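Local structure of ankyrin repeat domain protein (Legionella pneumophila subsp. pneumophila, 6MCA) at residues I136-L139 and L140-H143; L151-I154 and N155-I159; H219-M222 and D223-D227. The protein is the bacterial effector AnkH (LegA3), cysteine protease-like in part, and interacts with the host LARP7 component of the 7SK snRNP complex. One frame throughout, in Å; residues are numbered along the deposited sequence.

Contact 1 (I136-L139 and L140-H143); sequences IKQL and LYHH
Y141 folds back along helix 134-142 over the carbonyl of K137, one turn earlier. Its CB starts between two carbonyl oxygens, at 3.5 Å from both K137 O and Q138 O. The first torsion sets CG anti to its own carbonyl carbon (chi1 -63°), which swings the ring toward the preceding turn. There Y141 CG comes to 3.0 Å from K137 O, and this oxygen stands over one face of the ring, displaced toward its rim. Both ortho carbons, CD1 and CD2, stay near K137 O; Y141 CD2 alone adds Q138 CA, at 3.7 Å and from an oblique direction. Farther out, CZ passes beside K137 CB, and Y141 OH ends against the methylenes of the lysine, 3.6 Å from K137 CD and slightly more from CE. The two side chains run side by side in the same direction, but the lysine chain is bent, and its NZ leaves to form a salt bridge with D134. Toward the C-terminal end of the helix L139 and H143 also travel together. L139 CD1 packs 3.7 Å from H143 CD2, while L139 O lies in the plane of the imidazole, at its edge near that same carbon. Three regular i to i+4 bonds, among them Y141 N to K137 O at 2.9 Å, are followed by a weak one of 3.4 Å from H143 N to L139 O, where the helix ends. The chemistry implies an amphipathic helix within the ankyrin repeat region: aliphatic chains pack on the neighbouring helices 91-97 and 101-109 (I136 and L140 on V96, I136 on L101), while the K137 methylenes lie along the hydroxyl end of Y141 and the lysine charge is paired with D134.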
ATOM      1  N   ILE A 136      19.360   6.360  -1.671  1.00 29.06           N
ATOM      2  CA  ILE A 136      18.987   5.605  -2.862  1.00 31.59           C
ATOM      3  C   ILE A 136      18.118   6.453  -3.785  1.00 27.72           C
ATOM      4  O   ILE A 136      18.190   6.316  -5.014  1.00 31.38           O
ATOM      5  CB  ILE A 136      18.306   4.281  -2.455  1.00 23.30           C
ATOM      6  CG1 ILE A 136      18.485   3.224  -3.546  1.00 32.82           C
ATOM      7  CG2 ILE A 136      16.836   4.484  -2.131  1.00 25.36           C
ATOM      8  CD1 ILE A 136      18.440   1.805  -3.022  1.00 41.72           C
ATOM      9  N   LYS A 137      17.324   7.369  -3.223  1.00 22.83           N
ATOM     10  CA  LYS A 137      16.553   8.287  -4.054  1.00 26.04           C
ATOM     11  C   LYS A 137      17.469   9.184  -4.875  1.00 30.49           C
ATOM     12  O   LYS A 137      17.225   9.408  -6.064  1.00 23.27           O
ATOM     13  CB  LYS A 137      15.623   9.134  -3.188  1.00 30.76           C
ATOM     14  CG  LYS A 137      14.361   8.424  -2.736  1.00 32.39           C
ATOM     15  CD  LYS A 137      13.215   9.409  -2.577  1.00 32.13           C
ATOM     16  CE  LYS A 137      13.559  10.516  -1.595  1.00 33.74           C
ATOM     17  NZ  LYS A 137      13.853   9.984  -0.238  1.00 54.54           N
ATOM     18  N   GLN A 138      18.533   9.703  -4.259  1.00 24.99           N
ATOM     19  CA  GLN A 138      19.459  10.563  -4.987  1.00 37.32           C
ATOM     20  C   GLN A 138      20.261   9.767  -6.009  1.00 35.60           C
ATOM     21  O   GLN A 138      20.555  10.267  -7.102  1.00 31.99           O
ATOM     22  CB  GLN A 138      20.388  11.280  -4.009  1.00 31.90           C
ATOM     23  CG  GLN A 138      19.691  12.346  -3.185  1.00 36.28           C
ATOM     24  CD  GLN A 138      20.541  12.844  -2.035  1.00 46.87           C
ATOM     25  OE1 GLN A 138      21.637  12.337  -1.793  1.00 55.14           O
ATOM     26  NE2 GLN A 138      20.036  13.839  -1.316  1.00 44.53           N
ATOM     27  N   LEU A 139      20.622   8.525  -5.672  1.00 35.27           N
ATOM     28  CA  LEU A 139      21.287   7.666  -6.646  1.00 23.45           C
ATOM     29  C   LEU A 139      20.399   7.431  -7.863  1.00 29.05           C
ATOM     30  O   LEU A 139      20.878   7.445  -9.003  1.00 36.81           O
ATOM     31  CB  LEU A 139      21.676   6.337  -5.999  1.00 35.66           C
ATOM     32  CG  LEU A 139      22.348   5.297  -6.901  1.00 41.34           C
ATOM     33  CD1 LEU A 139      23.511   5.907  -7.676  1.00 28.58           C
ATOM     34  CD2 LEU A 139      22.811   4.100  -6.086  1.00 23.10           C
ATOM     35  N   LEU A 140      19.098   7.224  -7.640  1.00 28.88           N
ATOM     36  CA  LEU A 140      18.182   7.034  -8.761  1.00 27.22           C
ATOM     37  C   LEU A 140      17.984   8.329  -9.543  1.00 36.08           C
ATOM     38  O   LEU A 140      17.871   8.304 -10.774  1.00 31.72           O
ATOM     39  CB  LEU A 140      16.846   6.491  -8.257  1.00 26.36           C
ATOM     40  CG  LEU A 140      16.881   5.060  -7.715  1.00 33.96           C
ATOM     41  CD1 LEU A 140      15.610   4.739  -6.941  1.00 22.95           C
ATOM     42  CD2 LEU A 140      17.091   4.064  -8.845  1.00 25.01           C
ATOM     43  N   TYR A 141      17.933   9.468  -8.845  1.00 28.35           N
ATOM     44  CA  TYR A 141      17.848  10.762  -9.518  1.00 38.68           C
ATOM     45  C   TYR A 141      19.031  10.967 -10.453  1.00 30.32           C
ATOM     46  O   TYR A 141      18.870  11.407 -11.597  1.00 28.21           O
ATOM     47  CB  TYR A 141      17.802  11.899  -8.495  1.00 29.66           C
ATOM     48  CG  TYR A 141      16.602  11.921  -7.576  1.00 29.84           C
ATOM     49  CD1 TYR A 141      15.396  11.347  -7.950  1.00 25.84           C
ATOM     50  CD2 TYR A 141      16.681  12.532  -6.331  1.00 32.38           C
ATOM     51  CE1 TYR A 141      14.301  11.377  -7.101  1.00 36.13           C
ATOM     52  CE2 TYR A 141      15.597  12.566  -5.479  1.00 36.57           C
ATOM     53  CZ  TYR A 141      14.409  11.988  -5.867  1.00 31.60           C
ATOM     54  OH  TYR A 141      13.329  12.024  -5.016  1.00 32.40           O
ATOM     55  N   HIS A 142      20.238  10.658  -9.969  1.00 32.35           N
ATOM     56  CA  HIS A 142      21.447  10.883 -10.754  1.00 30.85           C
ATOM     57  C   HIS A 142      21.441  10.080 -12.048  1.00 39.31           C
ATOM     58  O   HIS A 142      22.065  10.489 -13.034  1.00 40.83           O
ATOM     59  CB  HIS A 142      22.676  10.538  -9.912  1.00 32.25           C
ATOM     60  CG  HIS A 142      23.970  10.630 -10.658  1.00 60.73           C
ATOM     61  ND1 HIS A 142      24.901   9.612 -10.661  1.00 55.01           N
ATOM     62  CD2 HIS A 142      24.494  11.619 -11.421  1.00 57.53           C
ATOM     63  CE1 HIS A 142      25.939   9.969 -11.396  1.00 58.31           C
ATOM     64  NE2 HIS A 142      25.717  11.183 -11.868  1.00 67.27           N
ATOM     65  N   HIS A 143      20.739   8.950 -12.073  1.00 34.92           N
ATOM     66  CA  HIS A 143      20.691   8.091 -13.247  1.00 30.43           C
ATOM     67  C   HIS A 143      19.397   8.242 -14.040  1.00 28.14           C
ATOM     68  O   HIS A 143      19.165   7.470 -14.974  1.00 34.11           O
ATOM     69  CB  HIS A 143      20.902   6.632 -12.839  1.00 26.73           C
ATOM     70  CG  HIS A 143      22.326   6.302 -12.512  1.00 20.93           C
ATOM     71  ND1 HIS A 143      23.237   5.910 -13.469  1.00 30.02           N
ATOM     72  CD2 HIS A 143      22.998   6.318 -11.337  1.00 26.79           C
ATOM     73  CE1 HIS A 143      24.408   5.692 -12.897  1.00 26.47           C
ATOM     74  NE2 HIS A 143      24.290   5.932 -11.604  1.00 40.59           N
TER

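Contact 2 (L151-I154 and N155-I159); sequences LDFI and NAKLI
N155 and I154 meet through the backbone of helix 147-162, and K157 reaches back one turn to F153. N155 CB lies 3.4 Å from L151 O, the oxygen that accepts the N155 N hydrogen bond at 2.9 Å. I154 sets its CB and its CG2 branch close to N155 N, CG2 at 3.6 Å, while I154 O takes L158 N at 2.9 Å and has L158 CB resting close by as well. Helix 147-162 is wedged among three elements: helix 126-131 on the I154 side (V129 and L130), helix 373-399 on the N155 side (E394, C395 and R398), and strand 178-182, whose L181 touches F153, A156 and K157. It thereby joins the ankyrin repeat region to the rest of the chain. K157 and F153 run side by side in a CH-pi contact, with K157 CG over one face of the phenyl ring, 3.9 Å from the F153 centroid, 17° off the normal and displaced toward the rim near CZ. K157 CG stands anti to its own carbonyl carbon (chi1 -71°), which carries it back toward F153, and bends at the next two torsions lead NZ away to the carbonyls of D182 and G185. F190 meets the same phenylalanine edge-to-face.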
ATOM      1  N   LEU A 151       5.296  10.041  -7.149  1.00 35.00           N
ATOM      2  CA  LEU A 151       4.383  10.868  -6.365  1.00 24.22           C
ATOM      3  C   LEU A 151       2.946  10.722  -6.851  1.00 28.70           C
ATOM      4  O   LEU A 151       2.019  10.596  -6.041  1.00 27.38           O
ATOM      5  CB  LEU A 151       4.820  12.331  -6.413  1.00 25.49           C
ATOM      6  CG  LEU A 151       6.146  12.676  -5.732  1.00 35.32           C
ATOM      7  CD1 LEU A 151       6.359  14.182  -5.713  1.00 36.13           C
ATOM      8  CD2 LEU A 151       6.197  12.104  -4.325  1.00 24.44           C
ATOM      9  N   ASP A 152       2.743  10.723  -8.172  1.00 29.35           N
ATOM     10  CA  ASP A 152       1.396  10.613  -8.717  1.00 34.74           C
ATOM     11  C   ASP A 152       0.799   9.241  -8.447  1.00 37.06           C
ATOM     12  O   ASP A 152      -0.390   9.134  -8.128  1.00 35.23           O
ATOM     13  CB  ASP A 152       1.409  10.906 -10.217  1.00 34.98           C
ATOM     14  CG  ASP A 152       1.790  12.340 -10.527  1.00 49.28           C
ATOM     15  OD1 ASP A 152       1.625  13.206  -9.641  1.00 46.76           O
ATOM     16  OD2 ASP A 152       2.256  12.602 -11.656  1.00 45.07           O
ATOM     17  N   PHE A 153       1.602   8.178  -8.566  1.00 34.51           N
ATOM     18  CA  PHE A 153       1.100   6.847  -8.236  1.00 31.72           C
ATOM     19  C   PHE A 153       0.658   6.780  -6.779  1.00 32.86           C
ATOM     20  O   PHE A 153      -0.444   6.303  -6.471  1.00 26.20           O
ATOM     21  CB  PHE A 153       2.168   5.788  -8.522  1.00 30.94           C
ATOM     22  CG  PHE A 153       1.763   4.395  -8.117  1.00 32.09           C
ATOM     23  CD1 PHE A 153       1.068   3.580  -8.994  1.00 36.40           C
ATOM     24  CD2 PHE A 153       2.079   3.900  -6.861  1.00 31.26           C
ATOM     25  CE1 PHE A 153       0.690   2.301  -8.627  1.00 31.39           C
ATOM     26  CE2 PHE A 153       1.702   2.623  -6.487  1.00 33.27           C
ATOM     27  CZ  PHE A 153       1.010   1.822  -7.371  1.00 35.79           C
ATOM     28  N   ILE A 154       1.512   7.253  -5.866  1.00 25.95           N
ATOM     29  CA  ILE A 154       1.187   7.207  -4.442  1.00 20.88           C
ATOM     30  C   ILE A 154      -0.086   7.993  -4.161  1.00 32.01           C
ATOM     31  O   ILE A 154      -0.990   7.519  -3.462  1.00 35.51           O
ATOM     32  CB  ILE A 154       2.367   7.732  -3.606  1.00 32.18           C
ATOM     33  CG1 ILE A 154       3.579   6.810  -3.751  1.00 24.50           C
ATOM     34  CG2 ILE A 154       1.963   7.875  -2.143  1.00 14.82           C
ATOM     35  CD1 ILE A 154       4.867   7.410  -3.225  1.00 25.77           C
ATOM     36  N   ASN A 155      -0.183   9.205  -4.717  1.00 33.22           N
ATOM     37  CA  ASN A 155      -1.340  10.051  -4.448  1.00 25.56           C
ATOM     38  C   ASN A 155      -2.617   9.451  -5.023  1.00 30.11           C
ATOM     39  O   ASN A 155      -3.665   9.472  -4.367  1.00 26.72           O
ATOM     40  CB  ASN A 155      -1.102  11.453  -5.007  1.00 27.36           C
ATOM     41  CG  ASN A 155      -2.340  12.325  -4.941  1.00 30.57           C
ATOM     42  OD1 ASN A 155      -2.648  12.910  -3.902  1.00 40.35           O
ATOM     43  ND2 ASN A 155      -3.056  12.419  -6.055  1.00 36.20           N
ATOM     44  N   ALA A 156      -2.553   8.907  -6.242  1.00 26.85           N
ATOM     45  CA  ALA A 156      -3.740   8.321  -6.852  1.00 26.24           C
ATOM     46  C   ALA A 156      -4.214   7.099  -6.077  1.00 26.26           C
ATOM     47  O   ALA A 156      -5.419   6.935  -5.846  1.00 30.19           O
ATOM     48  CB  ALA A 156      -3.457   7.956  -8.309  1.00 33.02           C
ATOM     49  N   LYS A 157      -3.285   6.234  -5.659  1.00 26.93           N
ATOM     50  CA  LYS A 157      -3.676   5.071  -4.868  1.00 30.07           C
ATOM     51  C   LYS A 157      -4.276   5.492  -3.532  1.00 30.97           C
ATOM     52  O   LYS A 157      -5.313   4.958  -3.110  1.00 32.12           O
ATOM     53  CB  LYS A 157      -2.469   4.157  -4.648  1.00 26.01           C
ATOM     54  CG  LYS A 157      -2.003   3.424  -5.895  1.00 25.94           C
ATOM     55  CD  LYS A 157      -3.049   2.441  -6.388  1.00 36.14           C
ATOM     56  CE  LYS A 157      -3.320   1.357  -5.357  1.00 31.31           C
ATOM     57  NZ  LYS A 157      -4.492   0.522  -5.736  1.00 40.47           N
ATOM     58  N   LEU A 158      -3.645   6.458  -2.858  1.00 33.87           N
ATOM     59  CA  LEU A 158      -4.148   6.909  -1.565  1.00 32.74           C
ATOM     60  C   LEU A 158      -5.530   7.534  -1.698  1.00 33.60           C
ATOM     61  O   LEU A 158      -6.391   7.336  -0.834  1.00 29.25           O
ATOM     62  CB  LEU A 158      -3.164   7.900  -0.940  1.00 27.29           C
ATOM     63  CG  LEU A 158      -3.496   8.397   0.467  1.00 32.59           C
ATOM     64  CD1 LEU A 158      -3.578   7.232   1.440  1.00 28.78           C
ATOM     65  CD2 LEU A 158      -2.466   9.414   0.930  1.00 28.31           C
ATOM     66  N   ILE A 159      -5.767   8.280  -2.777  1.00 29.14           N
ATOM     67  CA  ILE A 159      -7.077   8.890  -2.977  1.00 24.18           C
ATOM     68  C   ILE A 159      -8.121   7.827  -3.288  1.00 29.59           C
ATOM     69  O   ILE A 159      -9.235   7.857  -2.749  1.00 29.59           O
ATOM     70  CB  ILE A 159      -7.004   9.960  -4.081  1.00 31.53           C
ATOM     71  CG1 ILE A 159      -6.521  11.287  -3.494  1.00 25.46           C
ATOM     72  CG2 ILE A 159      -8.355  10.128  -4.761  1.00 21.06           C
ATOM     73  CD1 ILE A 159      -6.427  12.396  -4.504  1.00 42.26           C
TER

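Contact 3 (H219-M222 and D223-D227); sequences HNIM and DAFTD
The F225 ring is met across the contact by I221, whose CG2 methyl lies beside the CD2-CE2 bond of the phenyl, 3.6 Å from F225 CE2 and almost as near CD2. I221 O lies oblique to the same ring, near CD2, and accepts F225 N at 2.8 Å. With I221 CG2 anti to the backbone nitrogen, the methyl sits beside its own carbonyl carbon, on the side of the next turn where F225 lies. V192 and V195 of helix 188-202, I258 of strand 256-263 and V355 of helix 355-364 continue the apolar surroundings of F225. Two other flat groups, the N220 amide and the D223 carboxylate, do not touch; a water bridges them, donating to D223 OD1 at 2.8 Å and to N220 OD1 at 3.2 Å. The amide nitrogen of N220 pairs with Q363. M222 O receives two donors, T226 N at 2.8 Å and T226 OG1 at 3.2 Å, the hydroxyl coming from 43° out of the carbonyl plane; K196 also bonds to that hydroxyl. A threonine hydroxyl returning to the carbonyl four residues back is a familiar intrahelical motif, here on a helix packed against the edge strand of a five-stranded antiparallel sheet, consistent with the cysteine protease-like fold.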
ATOM      1  N   HIS A 219       3.484   6.705  17.926  1.00 26.05           N
ATOM      2  CA  HIS A 219       4.870   6.372  17.614  1.00 20.84           C
ATOM      3  C   HIS A 219       5.096   4.869  17.693  1.00 22.45           C
ATOM      4  O   HIS A 219       5.604   4.254  16.745  1.00 27.20           O
ATOM      5  CB  HIS A 219       5.816   7.108  18.565  1.00 24.05           C
ATOM      6  CG  HIS A 219       6.097   8.523  18.164  1.00 32.03           C
ATOM      7  ND1 HIS A 219       6.139   9.559  19.071  1.00 29.69           N
ATOM      8  CD2 HIS A 219       6.352   9.073  16.953  1.00 43.30           C
ATOM      9  CE1 HIS A 219       6.405  10.687  18.438  1.00 31.91           C
ATOM     10  NE2 HIS A 219       6.539  10.419  17.151  1.00 41.85           N
ATOM     11  N   ASN A 220       4.678   4.255  18.803  1.00 19.99           N
ATOM     12  CA  ASN A 220       4.841   2.814  18.958  1.00 24.69           C
ATOM     13  C   ASN A 220       4.193   2.073  17.798  1.00 24.62           C
ATOM     14  O   ASN A 220       4.804   1.177  17.199  1.00 25.77           O
ATOM     15  CB  ASN A 220       4.250   2.359  20.291  1.00 25.30           C
ATOM     16  CG  ASN A 220       5.004   2.917  21.480  1.00 35.17           C
ATOM     17  OD1 ASN A 220       6.212   3.139  21.414  1.00 32.95           O
ATOM     18  ND2 ASN A 220       4.293   3.145  22.578  1.00 32.26           N
ATOM     19  N   ILE A 221       2.967   2.470  17.439  1.00 14.64           N
ATOM     20  CA  ILE A 221       2.281   1.844  16.311  1.00 26.16           C
ATOM     21  C   ILE A 221       3.154   1.917  15.068  1.00 20.93           C
ATOM     22  O   ILE A 221       3.384   0.909  14.386  1.00 22.81           O
ATOM     23  CB  ILE A 221       0.909   2.505  16.083  1.00 20.59           C
ATOM     24  CG1 ILE A 221       0.004   2.281  17.297  1.00 22.05           C
ATOM     25  CG2 ILE A 221       0.255   1.962  14.824  1.00 16.69           C
ATOM     26  CD1 ILE A 221      -1.339   2.974  17.197  1.00 17.97           C
ATOM     27  N   MET A 222       3.696   3.107  14.788  1.00 23.15           N
ATOM     28  CA  MET A 222       4.577   3.260  13.636  1.00 23.95           C
ATOM     29  C   MET A 222       5.730   2.271  13.708  1.00 23.96           C
ATOM     30  O   MET A 222       6.015   1.561  12.735  1.00 25.85           O
ATOM     31  CB  MET A 222       5.086   4.700  13.553  1.00 19.34           C
ATOM     32  CG  MET A 222       3.999   5.707  13.208  1.00 23.26           C
ATOM     33  SD  MET A 222       4.522   7.425  13.371  1.00 27.94           S
ATOM     34  CE  MET A 222       5.852   7.487  12.172  1.00 22.76           C
ATOM     35  N   ASP A 223       6.369   2.172  14.880  1.00 14.12           N
ATOM     36  CA  ASP A 223       7.421   1.181  15.073  1.00 13.35           C
ATOM     37  C   ASP A 223       6.949  -0.195  14.629  1.00 31.22           C
ATOM     38  O   ASP A 223       7.586  -0.845  13.790  1.00 24.19           O
ATOM     39  CB  ASP A 223       7.852   1.151  16.541  1.00 16.89           C
ATOM     40  CG  ASP A 223       8.754   2.310  16.910  1.00 28.21           C
ATOM     41  OD1 ASP A 223       9.127   2.415  18.098  1.00 34.02           O
ATOM     42  OD2 ASP A 223       9.092   3.113  16.016  1.00 25.08           O
ATOM     43  N   ALA A 224       5.797  -0.626  15.152  1.00 23.93           N
ATOM     44  CA  ALA A 224       5.269  -1.935  14.791  1.00 23.65           C
ATOM     45  C   ALA A 224       5.107  -2.052  13.283  1.00 31.25           C
ATOM     46  O   ALA A 224       5.554  -3.034  12.673  1.00 22.64           O
ATOM     47  CB  ALA A 224       3.941  -2.178  15.508  1.00 21.86           C
ATOM     48  N   PHE A 225       4.522  -1.025  12.655  1.00 15.37           N
ATOM     49  CA  PHE A 225       4.351  -1.060  11.208  1.00 22.20           C
ATOM     50  C   PHE A 225       5.688  -1.268  10.515  1.00 28.77           C
ATOM     51  O   PHE A 225       5.801  -2.104   9.608  1.00 26.52           O
ATOM     52  CB  PHE A 225       3.677   0.222  10.722  1.00 16.60           C
ATOM     53  CG  PHE A 225       2.181   0.122  10.635  1.00 24.54           C
ATOM     54  CD1 PHE A 225       1.580  -0.639   9.645  1.00 26.20           C
ATOM     55  CD2 PHE A 225       1.374   0.784  11.545  1.00 22.62           C
ATOM     56  CE1 PHE A 225       0.203  -0.734   9.562  1.00 22.60           C
ATOM     57  CE2 PHE A 225      -0.003   0.692  11.468  1.00 22.55           C
ATOM     58  CZ  PHE A 225      -0.589  -0.068  10.474  1.00 23.15           C
ATOM     59  N   THR A 226       6.723  -0.554  10.969  1.00 21.78           N
ATOM     60  CA  THR A 226       8.066  -0.755  10.438  1.00 24.23           C
ATOM     61  C   THR A 226       8.427  -2.232  10.457  1.00 28.25           C
ATOM     62  O   THR A 226       8.727  -2.830   9.415  1.00 26.99           O
ATOM     63  CB  THR A 226       9.080   0.055  11.249  1.00 32.70           C
ATOM     64  OG1 THR A 226       8.763   1.447  11.161  1.00 28.48           O
ATOM     65  CG2 THR A 226      10.489  -0.176  10.722  1.00 16.20           C
ATOM     66  N   ASP A 227       8.345  -2.848  11.641  1.00 19.13           N
ATOM     67  CA  ASP A 227       8.675  -4.262  11.752  1.00 25.95           C
ATOM     68  C   ASP A 227       7.822  -5.089  10.803  1.00 27.37           C
ATOM     69  O   ASP A 227       8.337  -5.972  10.104  1.00 30.84           O
ATOM     70  CB  ASP A 227       8.499  -4.729  13.196  1.00 26.87           C
ATOM     71  CG  ASP A 227       9.483  -4.067  14.144  1.00 50.03           C
ATOM     72  OD1 ASP A 227      10.541  -3.601  13.673  1.00 42.07           O
ATOM     73  OD2 ASP A 227       9.197  -4.012  15.360  1.00 43.38           O
TER
HETATM   74  O   HOH W   1       8.080   0.893  20.195  1.00 37.89           O

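All three contacts lie within single helices, and none touches another. Contact 2 is buried, about 10 Å from the centre of the chain, whereas contacts 1 and 3 are only partly buried and each includes exposed polar residues (Q138 and H142; H219 and D223). Contacts 1 and 2 sit on successive helices, 134-142 and 147-162, and both reach helix 126-131; contact 3, on helix 215-233, instead meets the sheet and helices 188-202 and 355-364. Their chemistry follows place: a lysine meets the hydroxyl end of a tyrosine in contact 1 but stands over a phenylalanine face in contact 2, its charge going to an aspartate or to carbonyls, while contact 3 sets isoleucine against phenylalanine inside and a water bridge outside.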